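Local coordinates for protein tannase (PDB 3WA7) that probably hydrolyses the galloyl ester bonds of tannins, using an alpha/beta-hydrolase fold, at residues Ala167-Phe181 against Ala393-Val407. Numbering follows the deposited sequence.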
# COMPACT_ATOMS: atom_id res chain seq x y z
N ALA A 167 1.13 -1.12 -0.90
CA ALA A 167 1.61 -1.95 -1.99
C ALA A 167 2.02 -3.30 -1.41
O ALA A 167 1.85 -4.35 -2.04
CB ALA A 167 2.81 -1.29 -2.68
N THR A 168 2.57 -3.27 -0.20
CA THR A 168 3.01 -4.49 0.48
C THR A 168 1.81 -5.39 0.75
O THR A 168 1.85 -6.59 0.50
CB THR A 168 3.73 -4.16 1.80
OG1 THR A 168 4.88 -3.36 1.52
CG2 THR A 168 4.16 -5.44 2.52
N SER A 169 0.74 -4.79 1.26
CA SER A 169 -0.49 -5.52 1.55
C SER A 169 -1.07 -6.09 0.26
O SER A 169 -1.43 -7.27 0.20
CB SER A 169 -1.51 -4.58 2.20
OG SER A 169 -2.75 -5.24 2.42
N ALA A 170 -1.15 -5.26 -0.78
CA ALA A 170 -1.68 -5.71 -2.06
C ALA A 170 -0.85 -6.85 -2.64
O ALA A 170 -1.39 -7.83 -3.15
CB ALA A 170 -1.73 -4.54 -3.05
N LEU A 171 0.47 -6.72 -2.58
CA LEU A 171 1.35 -7.75 -3.12
C LEU A 171 1.20 -9.07 -2.37
O LEU A 171 1.25 -10.14 -2.98
CB LEU A 171 2.80 -7.28 -3.09
CG LEU A 171 3.82 -8.21 -3.76
CD1 LEU A 171 3.44 -8.47 -5.23
CD2 LEU A 171 5.19 -7.56 -3.67
N ALA A 172 1.02 -9.01 -1.06
CA ALA A 172 0.85 -10.22 -0.26
C ALA A 172 -0.41 -10.95 -0.71
O ALA A 172 -0.42 -12.17 -0.85
CB ALA A 172 0.75 -9.87 1.23
N GLY A 173 -1.47 -10.19 -0.96
CA GLY A 173 -2.71 -10.80 -1.40
C GLY A 173 -2.65 -11.34 -2.82
O GLY A 173 -3.25 -12.36 -3.14
N ALA A 174 -1.90 -10.66 -3.67
CA ALA A 174 -1.78 -11.06 -5.07
C ALA A 174 -0.84 -12.23 -5.35
O ALA A 174 -1.08 -13.00 -6.28
CB ALA A 174 -1.36 -9.86 -5.92
N SER A 175 0.21 -12.38 -4.54
CA SER A 175 1.22 -13.40 -4.80
C SER A 175 1.28 -14.64 -3.91
O SER A 175 2.34 -15.24 -3.77
CB SER A 175 2.60 -12.75 -4.78
OG SER A 175 2.91 -12.27 -3.47
N GLY A 176 0.15 -15.02 -3.32
CA GLY A 176 0.14 -16.18 -2.44
C GLY A 176 0.82 -17.42 -2.98
O GLY A 176 0.47 -17.94 -4.03
N ASN A 177 1.81 -17.90 -2.23
CA ASN A 177 2.54 -19.11 -2.58
C ASN A 177 3.24 -19.11 -3.93
O ASN A 177 3.30 -20.14 -4.61
CB ASN A 177 1.60 -20.30 -2.46
CG ASN A 177 0.98 -20.39 -1.08
OD1 ASN A 177 1.68 -20.34 -0.08
ND2 ASN A 177 -0.34 -20.52 -1.02
N SER A 178 3.76 -17.95 -4.31
CA SER A 178 4.49 -17.81 -5.56
C SER A 178 5.87 -18.43 -5.34
O SER A 178 6.54 -18.11 -4.36
CB SER A 178 4.66 -16.33 -5.92
OG SER A 178 5.64 -16.18 -6.92
N ALA A 179 6.29 -19.30 -6.25
CA ALA A 179 7.58 -19.96 -6.12
C ALA A 179 8.76 -19.00 -6.23
O ALA A 179 9.87 -19.32 -5.79
CB ALA A 179 7.71 -21.06 -7.18
N TYR A 180 8.53 -17.82 -6.80
CA TYR A 180 9.61 -16.85 -6.96
C TYR A 180 10.30 -16.50 -5.64
O TYR A 180 11.51 -16.27 -5.61
CB TYR A 180 9.07 -15.56 -7.59
CG TYR A 180 10.15 -14.52 -7.80
CD1 TYR A 180 10.95 -14.55 -8.94
CD2 TYR A 180 10.39 -13.52 -6.85
CE1 TYR A 180 11.97 -13.62 -9.13
CE2 TYR A 180 11.40 -12.59 -7.03
CZ TYR A 180 12.19 -12.64 -8.17
OH TYR A 180 13.21 -11.73 -8.33
N PHE A 181 9.53 -16.47 -4.56
CA PHE A 181 10.05 -16.10 -3.25
C PHE A 181 10.53 -17.26 -2.39
O PHE A 181 11.04 -17.04 -1.29
CB PHE A 181 8.99 -15.30 -2.49
CG PHE A 181 8.40 -14.18 -3.29
CD1 PHE A 181 7.32 -14.40 -4.13
CD2 PHE A 181 8.95 -12.90 -3.22
CE1 PHE A 181 6.79 -13.36 -4.91
CE2 PHE A 181 8.43 -11.86 -3.99
CZ PHE A 181 7.35 -12.09 -4.84
N ALA A 393 7.94 -9.36 -10.35
CA ALA A 393 7.61 -10.10 -9.14
C ALA A 393 7.02 -9.25 -8.01
O ALA A 393 6.20 -9.74 -7.23
CB ALA A 393 8.85 -10.83 -8.62
N ILE A 394 7.41 -7.98 -7.92
CA ILE A 394 6.87 -7.14 -6.86
C ILE A 394 5.73 -6.23 -7.30
O ILE A 394 5.32 -5.33 -6.56
CB ILE A 394 7.97 -6.28 -6.18
CG1 ILE A 394 8.53 -5.24 -7.15
CG2 ILE A 394 9.07 -7.18 -5.64
CD1 ILE A 394 9.39 -4.20 -6.46
N ASN A 395 5.21 -6.47 -8.50
CA ASN A 395 4.09 -5.69 -9.02
C ASN A 395 2.84 -6.56 -8.82
O ASN A 395 2.72 -7.63 -9.42
CB ASN A 395 4.29 -5.40 -10.51
CG ASN A 395 3.22 -4.45 -11.06
OD1 ASN A 395 2.15 -4.30 -10.48
ND2 ASN A 395 3.52 -3.83 -12.20
N PRO A 396 1.91 -6.13 -7.96
CA PRO A 396 0.69 -6.91 -7.73
C PRO A 396 -0.04 -7.30 -9.02
O PRO A 396 -0.59 -8.39 -9.12
CB PRO A 396 -0.15 -5.98 -6.85
CG PRO A 396 0.89 -5.23 -6.08
CD PRO A 396 1.91 -4.90 -7.15
N LEU A 397 -0.04 -6.40 -10.00
CA LEU A 397 -0.73 -6.65 -11.26
C LEU A 397 -0.25 -7.89 -12.02
O LEU A 397 -1.04 -8.54 -12.71
CB LEU A 397 -0.59 -5.43 -12.17
CG LEU A 397 -1.07 -4.07 -11.64
CD1 LEU A 397 -0.96 -3.04 -12.76
CD2 LEU A 397 -2.51 -4.17 -11.15
N SER A 398 1.04 -8.21 -11.89
CA SER A 398 1.62 -9.35 -12.58
C SER A 398 0.88 -10.66 -12.31
O SER A 398 0.76 -11.51 -13.19
CB SER A 398 3.09 -9.53 -12.16
OG SER A 398 3.85 -8.40 -12.53
N TYR A 399 0.37 -10.81 -11.10
CA TYR A 399 -0.33 -12.03 -10.71
C TYR A 399 -1.77 -12.11 -11.19
O TYR A 399 -2.40 -13.16 -11.10
CB TYR A 399 -0.27 -12.18 -9.19
CG TYR A 399 1.15 -12.17 -8.68
CD1 TYR A 399 1.80 -10.97 -8.37
CD2 TYR A 399 1.89 -13.35 -8.59
CE1 TYR A 399 3.13 -10.95 -8.00
CE2 TYR A 399 3.22 -13.34 -8.21
CZ TYR A 399 3.84 -12.14 -7.92
OH TYR A 399 5.16 -12.12 -7.55
N LEU A 400 -2.29 -11.01 -11.72
CA LEU A 400 -3.65 -10.99 -12.23
C LEU A 400 -3.67 -11.27 -13.73
O LEU A 400 -4.70 -11.66 -14.28
CB LEU A 400 -4.30 -9.62 -11.95
CG LEU A 400 -4.25 -9.13 -10.50
CD1 LEU A 400 -4.92 -7.77 -10.39
CD2 LEU A 400 -4.93 -10.14 -9.58
N THR A 401 -2.53 -11.09 -14.38
CA THR A 401 -2.43 -11.33 -15.82
C THR A 401 -1.87 -12.72 -16.14
O THR A 401 -2.17 -13.28 -17.19
CB THR A 401 -1.53 -10.27 -16.50
OG1 THR A 401 -0.23 -10.29 -15.91
CG2 THR A 401 -2.13 -8.88 -16.33
N THR A 402 -1.06 -13.26 -15.23
CA THR A 402 -0.47 -14.58 -15.41
C THR A 402 -0.67 -15.38 -14.13
O THR A 402 -0.45 -14.87 -13.04
CB THR A 402 1.04 -14.49 -15.71
OG1 THR A 402 1.25 -13.72 -16.90
CG2 THR A 402 1.63 -15.88 -15.89
N THR A 403 -1.07 -16.65 -14.27
CA THR A 403 -1.29 -17.51 -13.12
C THR A 403 0.03 -18.05 -12.57
O THR A 403 0.77 -18.72 -13.29
CB THR A 403 -2.20 -18.71 -13.47
OG1 THR A 403 -3.48 -18.23 -13.91
CG2 THR A 403 -2.40 -19.60 -12.26
N SER A 404 0.31 -17.75 -11.31
CA SER A 404 1.53 -18.22 -10.66
C SER A 404 1.37 -18.12 -9.15
O SER A 404 2.33 -18.28 -8.41
CB SER A 404 2.74 -17.39 -11.10
OG SER A 404 2.75 -16.12 -10.46
N SER A 405 0.14 -17.88 -8.71
CA SER A 405 -0.10 -17.74 -7.28
C SER A 405 -1.56 -17.94 -6.93
O SER A 405 -2.41 -18.01 -7.80
CB SER A 405 0.31 -16.34 -6.82
OG SER A 405 -0.50 -15.36 -7.46
N GLN A 406 -1.83 -18.04 -5.63
CA GLN A 406 -3.19 -18.18 -5.13
C GLN A 406 -3.52 -16.78 -4.62
O GLN A 406 -2.93 -16.30 -3.66
CB GLN A 406 -3.23 -19.25 -4.03
CG GLN A 406 -2.93 -20.65 -4.60
CD GLN A 406 -2.80 -21.74 -3.56
OE1 GLN A 406 -1.98 -21.64 -2.65
NE2 GLN A 406 -3.60 -22.79 -3.70
N VAL A 407 -4.45 -16.13 -5.31
CA VAL A 407 -4.85 -14.76 -5.03
C VAL A 407 -6.01 -14.58 -4.04
O VAL A 407 -7.01 -15.28 -4.12
CB VAL A 407 -5.23 -14.05 -6.35
CG1 VAL A 407 -5.52 -12.57 -6.11
CG2 VAL A 407 -4.10 -14.21 -7.37
O HOH W 1 -2.85 -14.62 -1.35
O HOH W 2 5.29 -15.93 -9.41
O HOH W 3 4.56 -19.87 -8.54
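The ring of Y399 lies against the end of helix 164-174, with S175 CB over one face, 3.6 Å from the ring centroid. Its CG stands beside the backbone N (chi1 -56°), which aims the phenol back along its own segment to A393. There Y399 OH donates to A393 O at 2.6 Å, on a lone pair of that carbonyl; both oxygens also sit at the edge of the F181 ring, with F181 CE1 3.3 Å from Y399 OH. L171 completes this tight part. With CG anti to its backbone N (chi1 -174°), it splits its methyls: CD1 touches Y399 CE1 at 3.7 Å, while CD2 packs on I394. P396 fits against A170, L171 and A174, and A393 CB sits over one face of the Y180 ring.

At the C-terminal end of the helix and just beyond it, polar links take over. S405 OG donates to A174 O (2.7 Å) in the carbonyl plane, and Q406 N donates to G176 O (2.8 Å). Farther out, the amides of N177 and Q406 meet at 58° between planes, N177 ND2 giving a bent bond to Q406 OE1; D196 also accepts from that nitrogen. On this more exposed side water does part of the joining, one molecule linking S178 OG to S404 OG and another A179 N to S404 O.

Helix 164-174 follows the probable nucleophile elbow. Helix 131-145 packs on its L171 and on F181, whereas L397 and L400 face helix 425-436, and V407 leads into central-sheet strand 410-414.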